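ABC transporter periplasmic substrate-binding protein (Desulfovibrio alaskensis, PDB 5MY5) probably captures tungstate in the periplasm with high selectivity and delivers it to an ABC transporter for uptake into the cell. Local coordinates at residues L28-T33 and D243-W248. The protein carries 2 engineered substitutions. Numbering follows the deposited sequence.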
loop_
_atom_site.group_PDB
_atom_site.type_symbol
_atom_site.label_atom_id
_atom_site.label_comp_id
_atom_site.label_asym_id
_atom_site.label_seq_id
_atom_site.Cartn_x
_atom_site.Cartn_y
_atom_site.Cartn_z
ATOM N N LEU A 28 -14.223 18.384 -4.930
ATOM C CA LEU A 28 -13.397 17.497 -5.719
ATOM C C LEU A 28 -13.737 16.085 -5.296
ATOM O O LEU A 28 -13.643 15.740 -4.112
ATOM C CB LEU A 28 -11.912 17.825 -5.424
ATOM C CG LEU A 28 -10.837 16.864 -6.080
ATOM C CD1 LEU A 28 -10.870 16.791 -7.593
ATOM C CD2 LEU A 28 -9.469 17.271 -5.593
ATOM N N MET A 29 -14.008 15.242 -6.285
ATOM C CA MET A 29 -14.385 13.848 -6.022
ATOM C C MET A 29 -13.267 12.903 -6.405
ATOM O O MET A 29 -12.786 12.934 -7.504
ATOM C CB MET A 29 -15.584 13.423 -6.882
ATOM C CG MET A 29 -16.871 14.217 -6.730
ATOM S SD MET A 29 -17.409 14.481 -5.024
ATOM C CE MET A 29 -18.023 12.868 -4.677
ATOM N N MET A 30 -12.941 12.040 -5.474
ATOM C CA MET A 30 -11.765 11.151 -5.592
ATOM C C MET A 30 -12.210 9.710 -5.423
ATOM O O MET A 30 -13.019 9.420 -4.630
ATOM C CB MET A 30 -10.741 11.474 -4.525
ATOM C CG MET A 30 -9.672 10.435 -4.277
ATOM S SD MET A 30 -8.514 10.868 -2.943
ATOM C CE MET A 30 -7.641 12.137 -3.734
ATOM N N ALA A 31 -11.535 8.857 -6.175
ATOM C CA ALA A 31 -11.559 7.467 -5.891
ATOM C C ALA A 31 -10.230 7.042 -5.409
ATOM O O ALA A 31 -9.183 7.356 -6.002
ATOM C CB ALA A 31 -11.910 6.674 -7.135
ATOM N N THR A 32 -10.239 6.276 -4.313
ATOM C CA THR A 32 -9.004 5.694 -3.742
ATOM C C THR A 32 -9.251 4.278 -3.207
ATOM O O THR A 32 -10.314 3.745 -3.495
ATOM C CB THR A 32 -8.503 6.644 -2.672
ATOM O OG1 THR A 32 -7.166 6.307 -2.232
ATOM C CG2 THR A 32 -9.377 6.682 -1.413
ATOM N N THR A 33 -8.290 3.720 -2.521
ATOM C CA THR A 33 -8.390 2.315 -2.135
ATOM C C THR A 33 -8.757 2.128 -0.690
ATOM O O THR A 33 -8.489 2.995 0.140
ATOM C CB THR A 33 -7.112 1.581 -2.412
ATOM O OG1 THR A 33 -6.038 1.991 -1.537
ATOM C CG2 THR A 33 -6.654 1.851 -3.869
ATOM N N ASP A 243 -6.087 19.157 -10.520
ATOM C CA ASP A 243 -4.738 19.684 -10.610
ATOM C C ASP A 243 -4.336 20.456 -9.328
ATOM O O ASP A 243 -3.207 20.373 -8.962
ATOM C CB ASP A 243 -4.583 20.685 -11.783
ATOM C CG ASP A 243 -4.612 20.036 -13.147
ATOM O OD1 ASP A 243 -4.438 18.776 -13.177
ATOM O OD2 ASP A 243 -4.861 20.808 -14.171
ATOM N N LYS A 244 -5.282 21.161 -8.692
ATOM C CA LYS A 244 -5.000 21.861 -7.448
ATOM C C LYS A 244 -4.614 20.902 -6.350
ATOM O O LYS A 244 -3.715 21.172 -5.538
ATOM C CB LYS A 244 -6.157 22.744 -7.074
ATOM C CG LYS A 244 -5.971 23.641 -5.866
ATOM C CD LYS A 244 -4.959 24.794 -6.048
ATOM C CE LYS A 244 -5.242 25.735 -7.242
ATOM N NZ LYS A 244 -6.536 26.538 -7.098
ATOM N N PHE A 245 -5.278 19.754 -6.277
ATOM C CA PHE A 245 -4.949 18.746 -5.284
ATOM C C PHE A 245 -3.532 18.223 -5.542
ATOM O O PHE A 245 -2.820 17.973 -4.578
ATOM C CB PHE A 245 -5.997 17.576 -5.262
ATOM C CG PHE A 245 -5.707 16.532 -4.273
ATOM C CD1 PHE A 245 -5.983 16.730 -2.939
ATOM C CD2 PHE A 245 -5.159 15.354 -4.661
ATOM C CE1 PHE A 245 -5.704 15.740 -2.001
ATOM C CE2 PHE A 245 -4.955 14.341 -3.716
ATOM C CZ PHE A 245 -5.193 14.531 -2.424
ATOM N N VAL A 246 -3.206 17.900 -6.803
ATOM C CA VAL A 246 -1.861 17.369 -7.127
ATOM C C VAL A 246 -0.843 18.385 -6.733
ATOM O O VAL A 246 0.187 18.046 -6.128
ATOM C CB VAL A 246 -1.735 16.998 -8.600
ATOM C CG1 VAL A 246 -0.376 16.530 -9.018
ATOM C CG2 VAL A 246 -2.699 15.906 -8.965
ATOM N N ASN A 247 -1.149 19.631 -7.036
ATOM C CA ASN A 247 -0.188 20.705 -6.719
ATOM C C ASN A 247 0.038 20.786 -5.229
ATOM O O ASN A 247 1.146 20.905 -4.765
ATOM C CB ASN A 247 -0.697 22.029 -7.324
ATOM C CG ASN A 247 0.210 23.177 -7.029
ATOM O OD1 ASN A 247 0.116 23.778 -5.985
ATOM N ND2 ASN A 247 1.060 23.508 -8.006
ATOM N N TRP A 248 -1.064 20.802 -4.442
ATOM C CA TRP A 248 -0.994 20.791 -3.056
ATOM C C TRP A 248 -0.227 19.620 -2.447
ATOM O O TRP A 248 0.655 19.807 -1.579
ATOM C CB TRP A 248 -2.413 20.902 -2.477
ATOM C CG TRP A 248 -2.461 21.005 -0.976
ATOM C CD1 TRP A 248 -2.257 22.140 -0.245
ATOM C CD2 TRP A 248 -2.762 19.986 -0.043
ATOM N NE1 TRP A 248 -2.360 21.867 1.069
ATOM C CE2 TRP A 248 -2.709 20.546 1.234
ATOM C CE3 TRP A 248 -3.080 18.603 -0.155
ATOM C CZ2 TRP A 248 -2.921 19.800 2.382
ATOM C CZ3 TRP A 248 -3.328 17.892 0.946
ATOM C CH2 TRP A 248 -3.249 18.471 2.232
#
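Phe245 lays its side chain across two residues of segment 28-33, part of strand 27-33, touching Leu28 with its own CB and Met30 with the far end of its ring. CD2 of Leu28 lies 3.5 Å from CB of Phe245, and the CE methyl of Met30 comes equally close, 3.5 Å, to CE2 of Phe245. Both methyls approach the ring obliquely, and the leucine and methionine side chains each run at about a right angle to the phenylalanine. The methionine reaches this far because its chain is extended through chi1 and chi2 (chi2 -178°) and bends only at chi3, -71°, which brings CE within 3.7 Å of CZ of Phe245. Carbon meets carbon at both points and no hydrogen bond joins the two segments, so the contact is purely apolar; all three touching side chains are buried. It exemplifies helix-on-sheet packing in an alpha/beta lobe: alternate strand residues, Leu28 and Met30, face one helical side chain. Around them, Phe49 of helix 41-53 meets the Phe245 ring edge-to-face, while Leu57 and Ile78 also touch that phenylalanine; they belong to strands 56-62 and 78-81, the parallel neighbours of strand 27-33, whose shared sheet thus receives helix 239-250 beside helix 41-53.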